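Local structure of SusD superfamily protein (Bacteroides thetaiotaomicron VPI-5482, 3HDX) at residues Ser86-Lys91 / Tyr109-Val114; Cys207-Asn212 / Leu434-Lys439; Ile230-Thr235 / Thr361-Ile366. The protein probably binds polysaccharide at the outer membrane of a gut Bacteroides as a SusD-family lipoprotein, handing glycan on to a partner transporter for uptake. One frame throughout, in Å; residues are numbered along the deposited sequence.

Contact 1 of 3, residues Ser86-Lys91 / Tyr109-Val114; sequences SVFMEK and YDIAQV
Phe88 and Met89 of helix 76-91 meet Asp110, Ile111 and Val114 of helix 104-129 in a contact without any hydrogen bond across it. The aromatic part is a CH-pi contact: Val114 CG1 sits over one face of the Phe88 ring, 4.2 Å from its centroid and nearer the border than the middle. Phe88 has CG anti to its backbone N (chi1 -173°), which sends the ring across toward helix 104-129, where its far end meets Asp110: CZ lies 3.5 Å from Asp110 CB, and OD2 comes up at the ring edge. The buried carboxylate takes hydrogen bonds from three tyrosine hydroxyls, Tyr181 at OD1 and Tyr102 and Tyr182 at OD2, which would probably stabilise a negative charge there. The remaining contacts are aliphatic. Met89, present as selenomethionine, lays its CG 3.5 Å from Val114 CG2, the two side chains lying alongside with their ends pointing opposite ways. In the conformer described, one of two, Ile111 CD1 rests 3.6 Å from Met89 CA and also approaches the edge of the Phe88 ring. The helix segments run nearly antiparallel, at 157°, with axes 9.5 Å apart and the short helix 93-98 in the connection between them. Helix 11-30 covers this pair through Ala17, Leu18 and Val21, while Trp8 meets the Phe88 ring.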
loop_
_atom_site.group_PDB
_atom_site.type_symbol
_atom_site.label_atom_id
_atom_site.label_comp_id
_atom_site.label_asym_id
_atom_site.label_seq_id
_atom_site.Cartn_x
_atom_site.Cartn_y
_atom_site.Cartn_z
ATOM N N SER A 86 -19.252 0.820 -8.381
ATOM C CA SER A 86 -20.465 0.104 -8.727
ATOM C C SER A 86 -21.363 0.924 -9.675
ATOM O O SER A 86 -21.892 0.382 -10.660
ATOM C CB SER A 86 -21.256 -0.238 -7.476
ATOM O OG SER A 86 -20.493 -1.105 -6.647
ATOM N N VAL A 87 -21.505 2.220 -9.380
ATOM C CA VAL A 87 -22.304 3.120 -10.248
ATOM C C VAL A 87 -21.680 3.196 -11.645
ATOM O O VAL A 87 -22.392 3.099 -12.673
ATOM C CB VAL A 87 -22.483 4.541 -9.625
ATOM C CG1 VAL A 87 -23.156 5.490 -10.644
ATOM C CG2 VAL A 87 -23.324 4.463 -8.366
ATOM N N PHE A 88 -20.350 3.349 -11.704
ATOM C CA PHE A 88 -19.665 3.429 -12.982
ATOM C C PHE A 88 -19.954 2.164 -13.814
ATOM O O PHE A 88 -20.298 2.249 -14.998
ATOM C CB PHE A 88 -18.147 3.622 -12.783
ATOM C CG PHE A 88 -17.398 3.879 -14.061
ATOM C CD1 PHE A 88 -17.128 2.860 -14.966
ATOM C CD2 PHE A 88 -16.984 5.176 -14.384
ATOM C CE1 PHE A 88 -16.490 3.137 -16.151
ATOM C CE2 PHE A 88 -16.341 5.433 -15.542
ATOM C CZ PHE A 88 -16.114 4.432 -16.438
HETATM N N MSE A 89 -19.856 0.988 -13.196
HETATM C CA MSE A 89 -20.087 -0.258 -13.936
HETATM C C MSE A 89 -21.527 -0.399 -14.412
HETATM O O MSE A 89 -21.757 -1.027 -15.450
HETATM C CB MSE A 89 -19.695 -1.457 -13.087
HETATM C CG MSE A 89 -18.198 -1.436 -12.739
HETATM SE SE MSE A 89 -17.665 -2.701 -11.413
HETATM C CE MSE A 89 -17.813 -4.268 -12.410
ATOM N N GLU A 90 -22.478 0.170 -13.656
ATOM C CA GLU A 90 -23.886 0.124 -14.029
ATOM C C GLU A 90 -24.227 1.086 -15.159
ATOM O O GLU A 90 -25.061 0.741 -16.037
ATOM C CB GLU A 90 -24.774 0.447 -12.801
ATOM C CG GLU A 90 -24.708 -0.631 -11.731
ATOM C CD GLU A 90 -25.170 -0.199 -10.343
ATOM O OE1 GLU A 90 -25.738 0.936 -10.208
ATOM O OE2 GLU A 90 -25.004 -1.046 -9.399
ATOM N N LYS A 91 -23.595 2.268 -15.132
ATOM C CA LYS A 91 -23.997 3.371 -16.022
ATOM C C LYS A 91 -23.120 3.634 -17.245
ATOM O O LYS A 91 -23.628 4.048 -18.287
ATOM C CB LYS A 91 -24.145 4.628 -15.179
ATOM C CG LYS A 91 -25.213 4.508 -14.088
ATOM C CD LYS A 91 -26.613 4.331 -14.640
ATOM C CE LYS A 91 -27.661 4.273 -13.509
ATOM N NZ LYS A 91 -29.049 4.449 -14.013
ATOM N N TYR A 109 -11.688 -1.165 -20.849
ATOM C CA TYR A 109 -10.571 -0.656 -20.048
ATOM C C TYR A 109 -11.066 0.041 -18.768
ATOM O O TYR A 109 -10.528 -0.166 -17.676
ATOM C CB TYR A 109 -9.702 0.334 -20.825
ATOM C CG TYR A 109 -8.758 -0.221 -21.897
ATOM C CD1 TYR A 109 -8.381 -1.565 -21.940
ATOM C CD2 TYR A 109 -8.141 0.651 -22.782
ATOM C CE1 TYR A 109 -7.494 -2.038 -22.875
ATOM C CE2 TYR A 109 -7.211 0.191 -23.730
ATOM C CZ TYR A 109 -6.900 -1.152 -23.763
ATOM O OH TYR A 109 -5.981 -1.607 -24.669
ATOM N N ASP A 110 -12.066 0.902 -18.925
ATOM C CA ASP A 110 -12.547 1.710 -17.814
ATOM C C ASP A 110 -13.201 0.831 -16.747
ATOM O O ASP A 110 -12.951 1.014 -15.541
ATOM C CB ASP A 110 -13.575 2.772 -18.264
ATOM C CG ASP A 110 -13.017 3.832 -19.205
ATOM O OD1 ASP A 110 -11.805 3.827 -19.536
ATOM O OD2 ASP A 110 -13.839 4.704 -19.588
ATOM N N ILE A 111 -14.025 -0.106 -17.191
ATOM C CA ILE A 111 -14.704 -1.062 -16.310
ATOM C C ILE A 111 -13.663 -1.879 -15.530
ATOM O O ILE A 111 -13.797 -2.080 -14.319
ATOM C CB ILE A 111 -15.639 -2.041 -17.106
ATOM C CG1 ILE A 111 -16.844 -1.294 -17.732
ATOM C CG2 ILE A 111 -16.117 -3.175 -16.227
ATOM C CD1 ILE A 111 -17.839 -0.738 -16.753
ATOM N N ALA A 112 -12.636 -2.357 -16.230
ATOM C CA ALA A 112 -11.607 -3.172 -15.577
ATOM C C ALA A 112 -10.884 -2.381 -14.461
ATOM O O ALA A 112 -10.609 -2.927 -13.388
ATOM C CB ALA A 112 -10.641 -3.743 -16.609
ATOM N N GLN A 113 -10.605 -1.101 -14.714
ATOM C CA GLN A 113 -9.972 -0.241 -13.719
ATOM C C GLN A 113 -10.842 -0.064 -12.500
ATOM O O GLN A 113 -10.345 -0.236 -11.376
ATOM C CB GLN A 113 -9.576 1.097 -14.304
ATOM C CG GLN A 113 -8.411 1.020 -15.293
ATOM C CD GLN A 113 -8.253 2.294 -16.070
ATOM O OE1 GLN A 113 -7.637 3.263 -15.602
ATOM N NE2 GLN A 113 -8.794 2.293 -17.301
ATOM N N VAL A 114 -12.121 0.317 -12.704
ATOM C CA VAL A 114 -12.991 0.561 -11.537
ATOM C C VAL A 114 -13.237 -0.754 -10.777
ATOM O O VAL A 114 -13.296 -0.761 -9.548
ATOM C CB VAL A 114 -14.299 1.320 -11.854
ATOM C CG1 VAL A 114 -13.946 2.666 -12.496
ATOM C CG2 VAL A 114 -15.227 0.506 -12.695
#

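Contact 2 of 3, residues Cys207-Asn212 / Leu434-Lys439; sequences CAWQGN and LVRRQK. With EDO (1,2-ethanediol), chain D.
A Schellman motif ends helix 196-209 beside helix 430-441, and Trp209 and Lys439 frame a small polar site there that holds a 1,2-ethanediol, probably from the crystallisation liquor. Gly211 takes the positive phi of the motif, and its N bonds back to Ala208 O while Asn212 N reaches Cys207 O. The indole of Trp209 turns back over helix 430-441, with CH2 3.8 Å from Val435 CG1 and CE3 3.7 Å from Arg436 CG; the arginine chain crosses it at about a right angle. EDO O1 lies over the centre of one indole face, 3.4 Å above the plane, and gives a hydrogen bond to Trp209 O. Lys439, bent at chi3 (66°), brings NZ to this place and donates to both diol oxygens, 2.8 Å to EDO O1 and 3.1 Å to EDO O2. The same ammonium also donates to two waters; one of them donates to Ala208 O at 2.8 Å, the other more weakly to Gln210 O. Four acceptors thus share the three N-H protons of NZ, so at least one bond is shared or alternates. The ammonium thereby gathers the helix-end carbonyls through solvent and diol. Arg436 lays CD 3.9 Å from Ala208 CB, and its guanidinium is paired beyond the contact with Glu372 and Asp433. Asn212 is the N-cap of helix 213-226, and in the conformer described its OD1 accepts a hydrogen bond from Glu215 N. The Schellman motif closing one helix and the N-cap opening the next make a short helix-to-helix turn consistent with the TPR-like architecture of the SusD family.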
loop_
_atom_site.group_PDB
_atom_site.type_symbol
_atom_site.label_atom_id
_atom_site.label_comp_id
_atom_site.label_asym_id
_atom_site.label_seq_id
_atom_site.Cartn_x
_atom_site.Cartn_y
_atom_site.Cartn_z
ATOM N N CYS A 207 -3.395 -13.112 -1.384
ATOM C CA CYS A 207 -3.003 -14.505 -1.137
ATOM C C CYS A 207 -2.031 -14.630 0.027
ATOM O O CYS A 207 -2.193 -15.495 0.882
ATOM C CB CYS A 207 -2.471 -15.169 -2.416
ATOM S SG CYS A 207 -3.729 -15.326 -3.712
ATOM N N ALA A 208 -1.011 -13.783 0.072
ATOM C CA ALA A 208 -0.075 -13.840 1.185
ATOM C C ALA A 208 -0.767 -13.564 2.540
ATOM O O ALA A 208 -0.475 -14.228 3.528
ATOM C CB ALA A 208 1.091 -12.823 0.985
ATOM N N TRP A 209 -1.670 -12.582 2.550
ATOM C CA TRP A 209 -2.448 -12.210 3.767
ATOM C C TRP A 209 -3.294 -13.367 4.287
ATOM O O TRP A 209 -3.510 -13.487 5.490
ATOM C CB TRP A 209 -3.295 -10.974 3.508
ATOM C CG TRP A 209 -3.978 -10.368 4.700
ATOM C CD1 TRP A 209 -5.315 -10.291 4.929
ATOM C CD2 TRP A 209 -3.344 -9.671 5.765
ATOM N NE1 TRP A 209 -5.557 -9.618 6.116
ATOM C CE2 TRP A 209 -4.348 -9.229 6.637
ATOM C CE3 TRP A 209 -2.006 -9.438 6.105
ATOM C CZ2 TRP A 209 -4.064 -8.497 7.777
ATOM C CZ3 TRP A 209 -1.726 -8.691 7.262
ATOM C CH2 TRP A 209 -2.751 -8.272 8.094
ATOM N N GLN A 210 -3.743 -14.235 3.356
ATOM C CA GLN A 210 -4.519 -15.440 3.666
ATOM C C GLN A 210 -3.666 -16.673 3.926
ATOM O O GLN A 210 -4.208 -17.744 4.200
ATOM C CB GLN A 210 -5.468 -15.766 2.505
ATOM C CG GLN A 210 -6.476 -14.727 2.243
ATOM C CD GLN A 210 -7.422 -15.208 1.158
ATOM O OE1 GLN A 210 -7.001 -15.494 0.024
ATOM N NE2 GLN A 210 -8.678 -15.384 1.530
ATOM N N GLY A 211 -2.344 -16.548 3.809
ATOM C CA GLY A 211 -1.446 -17.692 3.951
ATOM C C GLY A 211 -1.405 -18.618 2.757
ATOM O O GLY A 211 -0.855 -19.720 2.858
ATOM N N ASN A 212 -1.964 -18.167 1.626
ATOM C CA ASN A 212 -1.981 -18.957 0.384
ATOM C C ASN A 212 -0.731 -18.608 -0.392
ATOM O O ASN A 212 -0.762 -17.881 -1.389
ATOM C CB ASN A 212 -3.232 -18.704 -0.435
ATOM C CG ASN A 212 -3.317 -19.611 -1.701
ATOM O OD1 ASN A 212 -2.366 -20.354 -2.081
ATOM N ND2 ASN A 212 -4.472 -19.543 -2.346
ATOM N N LEU A 434 4.349 -7.309 9.998
ATOM C CA LEU A 434 4.536 -7.919 11.338
ATOM C C LEU A 434 3.542 -9.046 11.554
ATOM O O LEU A 434 3.904 -10.077 12.142
ATOM C CB LEU A 434 4.382 -6.856 12.431
ATOM C CG LEU A 434 5.643 -6.053 12.741
ATOM C CD1 LEU A 434 5.281 -4.862 13.622
ATOM C CD2 LEU A 434 6.675 -6.941 13.448
ATOM N N VAL A 435 2.307 -8.835 11.081
ATOM C CA VAL A 435 1.252 -9.862 11.199
ATOM C C VAL A 435 1.601 -11.089 10.327
ATOM O O VAL A 435 1.584 -12.218 10.807
ATOM C CB VAL A 435 -0.156 -9.287 10.875
ATOM C CG1 VAL A 435 -1.220 -10.404 10.846
ATOM C CG2 VAL A 435 -0.560 -8.144 11.865
ATOM N N ARG A 436 1.948 -10.878 9.047
ATOM C CA ARG A 436 2.299 -12.045 8.195
ATOM C C ARG A 436 3.523 -12.771 8.772
ATOM O O ARG A 436 3.575 -13.991 8.789
ATOM C CB ARG A 436 2.582 -11.635 6.751
ATOM C CG ARG A 436 1.388 -11.026 6.038
ATOM C CD ARG A 436 1.492 -11.122 4.518
ATOM N NE ARG A 436 2.824 -10.765 4.064
ATOM C CZ ARG A 436 3.316 -9.522 4.080
ATOM N NH1 ARG A 436 2.552 -8.458 4.385
ATOM N NH2 ARG A 436 4.602 -9.343 3.764
ATOM N N ARG A 437 4.518 -12.002 9.211
ATOM C CA ARG A 437 5.695 -12.581 9.866
ATOM C C ARG A 437 5.316 -13.421 11.078
ATOM O O ARG A 437 5.801 -14.545 11.206
ATOM C CB ARG A 437 6.648 -11.473 10.317
ATOM C CG ARG A 437 7.931 -11.957 11.003
ATOM C CD ARG A 437 8.603 -10.888 11.818
ATOM N NE ARG A 437 9.728 -11.459 12.566
ATOM C CZ ARG A 437 9.607 -12.229 13.635
ATOM N NH1 ARG A 437 8.409 -12.491 14.160
ATOM N NH2 ARG A 437 10.696 -12.716 14.225
ATOM N N GLN A 438 4.413 -12.910 11.912
ATOM C CA GLN A 438 4.059 -13.654 13.106
ATOM C C GLN A 438 3.382 -14.985 12.780
ATOM O O GLN A 438 3.627 -16.003 13.426
ATOM C CB GLN A 438 3.182 -12.822 14.029
ATOM C CG GLN A 438 2.927 -13.530 15.376
ATOM C CD GLN A 438 4.206 -13.966 16.119
ATOM O OE1 GLN A 438 4.233 -15.065 16.699
ATOM N NE2 GLN A 438 5.249 -13.098 16.139
ATOM N N LYS A 439 2.544 -14.972 11.761
ATOM C CA LYS A 439 1.853 -16.189 11.337
ATOM C C LYS A 439 2.789 -17.283 10.883
ATOM O O LYS A 439 2.503 -18.469 11.080
ATOM C CB LYS A 439 0.793 -15.860 10.283
ATOM C CG LYS A 439 -0.399 -14.999 10.857
ATOM C CD LYS A 439 -1.276 -14.366 9.773
ATOM C CE LYS A 439 -2.039 -15.408 8.964
ATOM N NZ LYS A 439 -2.752 -14.743 7.812
HETATM C C1 EDO D . -4.838 -11.783 9.005
HETATM O O1 EDO D . -3.591 -12.117 8.369
HETATM C C2 EDO D . -4.964 -12.642 10.248
HETATM O O2 EDO D . -4.894 -14.034 9.880
HETATM O O HOH W 1 -0.395 -14.154 6.299
HETATM O O HOH W 2 -4.237 -17.008 7.160
#

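Contact 3 of 3, residues Ile230-Thr235 / Thr361-Ile366; sequences INAKYT and TRLEDI
The Tyr234 ring carries Leu363 CB over one face, 4.1 Å from the centroid in a CH-pi contact that falls nearer the ring's border than its middle, and has Glu364 OE2 at its edge, near the ring plane. The carboxylate of Glu364 stands almost perpendicular to the ring, their planes 89° apart, and the two side chains lie next to each other, heading opposite ways. At the far end of the ring the hydroxyl bonds to Thr367, one turn after Leu363 on helix 363-376, and Met389 and Ile390 of helix 380-391 also touch the tyrosine. The Arg362 guanidinium has Glu364 OE2 at its edge, in plane, while its NH1 forms a salt bridge with Glu364 OE1 at 2.9 Å, though the hydrogen bond within it is weak. Here an extended loop between helices 213-226 and 237-241 is tied to the first turn of helix 363-376, with Arg362 in the N-cap position just after strand 358-361. Bending at chi2 (78°) swings the Glu364 carboxylate back to the loop, and Thr235 N donates to the syn lone pair of OE2, 2.8 Å long and nearly straight at 165°. Replacing Glu364 by an alanine would probably leave Thr235 N without its acceptor and take from Arg362 one of its carboxylate partners, Glu423 and Glu427 remaining. Water adds two further links: one takes the N-H of Leu363 at 2.8 Å and lies 3.0 Å from Lys233 O, and another sits 2.7 Å from Glu364 OE1 and also meets Thr235 OG1. Further along the leucine, in the conformer described, CD1 lies against the loop backbone, 3.5 Å from Ala232 O, with Ala232 CB also close by.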
loop_
_atom_site.group_PDB
_atom_site.type_symbol
_atom_site.label_atom_id
_atom_site.label_comp_id
_atom_site.label_asym_id
_atom_site.label_seq_id
_atom_site.Cartn_x
_atom_site.Cartn_y
_atom_site.Cartn_z
ATOM N N ILE A 230 5.338 -3.011 -18.279
ATOM C CA ILE A 230 4.821 -1.776 -17.686
ATOM C C ILE A 230 5.934 -0.761 -17.408
ATOM O O ILE A 230 5.692 0.297 -16.807
ATOM C CB ILE A 230 4.019 -2.074 -16.399
ATOM C CG1 ILE A 230 4.913 -2.604 -15.259
ATOM C CG2 ILE A 230 2.878 -3.073 -16.660
ATOM C CD1 ILE A 230 4.216 -2.590 -13.900
ATOM N N ASN A 231 7.159 -1.096 -17.836
ATOM C CA ASN A 231 8.338 -0.282 -17.583
ATOM C C ASN A 231 8.661 -0.127 -16.077
ATOM O O ASN A 231 9.025 0.954 -15.631
ATOM C CB ASN A 231 8.243 1.089 -18.275
ATOM C CG ASN A 231 9.593 1.784 -18.377
ATOM O OD1 ASN A 231 10.626 1.136 -18.597
ATOM N ND2 ASN A 231 9.584 3.105 -18.242
ATOM N N ALA A 232 8.458 -1.205 -15.320
ATOM C CA ALA A 232 8.786 -1.246 -13.898
ATOM C C ALA A 232 10.188 -1.831 -13.735
ATOM O O ALA A 232 10.540 -2.837 -14.361
ATOM C CB ALA A 232 7.762 -2.060 -13.105
ATOM N N LYS A 233 10.962 -1.192 -12.875
ATOM C CA LYS A 233 12.362 -1.546 -12.620
ATOM C C LYS A 233 12.646 -1.552 -11.132
ATOM O O LYS A 233 11.816 -1.116 -10.322
ATOM C CB LYS A 233 13.263 -0.492 -13.287
ATOM C CG LYS A 233 13.067 -0.362 -14.809
ATOM C CD LYS A 233 13.888 0.747 -15.435
ATOM C CE LYS A 233 13.684 0.815 -16.945
ATOM N NZ LYS A 233 14.447 1.961 -17.512
ATOM N N TYR A 234 13.829 -2.045 -10.791
ATOM C CA TYR A 234 14.367 -1.887 -9.455
ATOM C C TYR A 234 14.946 -0.468 -9.392
ATOM O O TYR A 234 15.604 0.013 -10.341
ATOM C CB TYR A 234 15.428 -2.939 -9.161
ATOM C CG TYR A 234 14.849 -4.341 -9.088
ATOM C CD1 TYR A 234 14.239 -4.820 -7.931
ATOM C CD2 TYR A 234 14.895 -5.202 -10.198
ATOM C CE1 TYR A 234 13.719 -6.094 -7.871
ATOM C CE2 TYR A 234 14.382 -6.497 -10.141
ATOM C CZ TYR A 234 13.795 -6.935 -8.949
ATOM O OH TYR A 234 13.259 -8.185 -8.931
ATOM N N THR A 235 14.727 0.183 -8.272
ATOM C CA THR A 235 15.058 1.592 -8.096
ATOM C C THR A 235 16.341 1.739 -7.257
ATOM O O THR A 235 16.509 1.072 -6.218
ATOM C CB THR A 235 13.862 2.351 -7.455
ATOM O OG1 THR A 235 12.682 2.184 -8.250
ATOM C CG2 THR A 235 14.151 3.839 -7.256
ATOM N N THR A 361 2.946 -0.631 -3.991
ATOM C CA THR A 361 3.932 -1.643 -4.313
ATOM C C THR A 361 4.825 -1.231 -5.466
ATOM O O THR A 361 4.535 -0.335 -6.259
ATOM C CB THR A 361 3.274 -3.015 -4.591
ATOM O OG1 THR A 361 4.279 -4.047 -4.636
ATOM C CG2 THR A 361 2.440 -3.030 -5.870
ATOM N N ARG A 362 5.929 -1.936 -5.516
ATOM C CA ARG A 362 7.017 -1.763 -6.444
ATOM C C ARG A 362 7.788 -3.083 -6.488
ATOM O O ARG A 362 7.569 -3.977 -5.656
ATOM C CB ARG A 362 7.917 -0.584 -6.045
ATOM C CG ARG A 362 8.478 -0.649 -4.618
ATOM C CD ARG A 362 9.086 0.722 -4.272
ATOM N NE ARG A 362 9.619 0.816 -2.905
ATOM C CZ ARG A 362 10.867 0.517 -2.553
ATOM N NH1 ARG A 362 11.727 -0.003 -3.412
ATOM N NH2 ARG A 362 11.250 0.701 -1.305
ATOM N N LEU A 363 8.728 -3.194 -7.430
ATOM C CA LEU A 363 9.422 -4.477 -7.634
ATOM C C LEU A 363 10.105 -5.043 -6.403
ATOM O O LEU A 363 10.095 -6.257 -6.181
ATOM C CB LEU A 363 10.396 -4.471 -8.830
ATOM C CG LEU A 363 9.720 -4.764 -10.174
ATOM C CD1 LEU A 363 10.688 -4.531 -11.331
ATOM C CD2 LEU A 363 9.125 -6.153 -10.245
ATOM N N GLU A 364 10.657 -4.175 -5.565
ATOM C CA GLU A 364 11.370 -4.668 -4.371
ATOM C C GLU A 364 10.401 -5.370 -3.400
ATOM O O GLU A 364 10.746 -6.379 -2.766
ATOM C CB GLU A 364 12.138 -3.547 -3.647
ATOM C CG GLU A 364 13.336 -2.957 -4.426
ATOM C CD GLU A 364 12.995 -1.975 -5.524
ATOM O OE1 GLU A 364 11.784 -1.685 -5.756
ATOM O OE2 GLU A 364 13.954 -1.464 -6.128
ATOM N N ASP A 365 9.213 -4.792 -3.247
ATOM C CA ASP A 365 8.153 -5.397 -2.416
ATOM C C ASP A 365 7.803 -6.800 -2.934
ATOM O O ASP A 365 7.838 -7.774 -2.186
ATOM C CB ASP A 365 6.914 -4.520 -2.351
ATOM C CG ASP A 365 5.716 -5.242 -1.740
ATOM O OD1 ASP A 365 5.891 -5.909 -0.689
ATOM O OD2 ASP A 365 4.604 -5.160 -2.331
ATOM N N ILE A 366 7.481 -6.867 -4.227
ATOM C CA ILE A 366 7.055 -8.116 -4.840
ATOM C C ILE A 366 8.170 -9.182 -4.820
ATOM O O ILE A 366 7.900 -10.358 -4.611
ATOM C CB ILE A 366 6.511 -7.884 -6.266
ATOM C CG1 ILE A 366 5.272 -6.948 -6.236
ATOM C CG2 ILE A 366 6.159 -9.203 -6.957
ATOM C CD1 ILE A 366 4.095 -7.389 -5.410
HETATM O O HOH W 3 8.910 -1.438 -9.644
HETATM O O HOH W 4 11.309 -0.006 -7.842
#

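Contact 1 comes first along the chain, between helices 76-91 and 104-129. Contact 3 falls within the span between the segments of contact 2, so the chain between Asn212 and Leu434 folds back on itself in contact 3 before contact 2 closes it. The centres of contacts 2 and 3 are about 21 Å apart, with nearest atoms about 6 Å apart; contact 1 lies about 31 Å from contact 2 and about 27 Å from contact 3, centre to centre. Helix 363-376 connects the later pair, beginning in contact 3 and packing Leu369 on Ala208 and Arg436 of contact 2. Contact 1 thus joins N-terminal helices, whereas the others bind the middle of the chain to its C-terminal part.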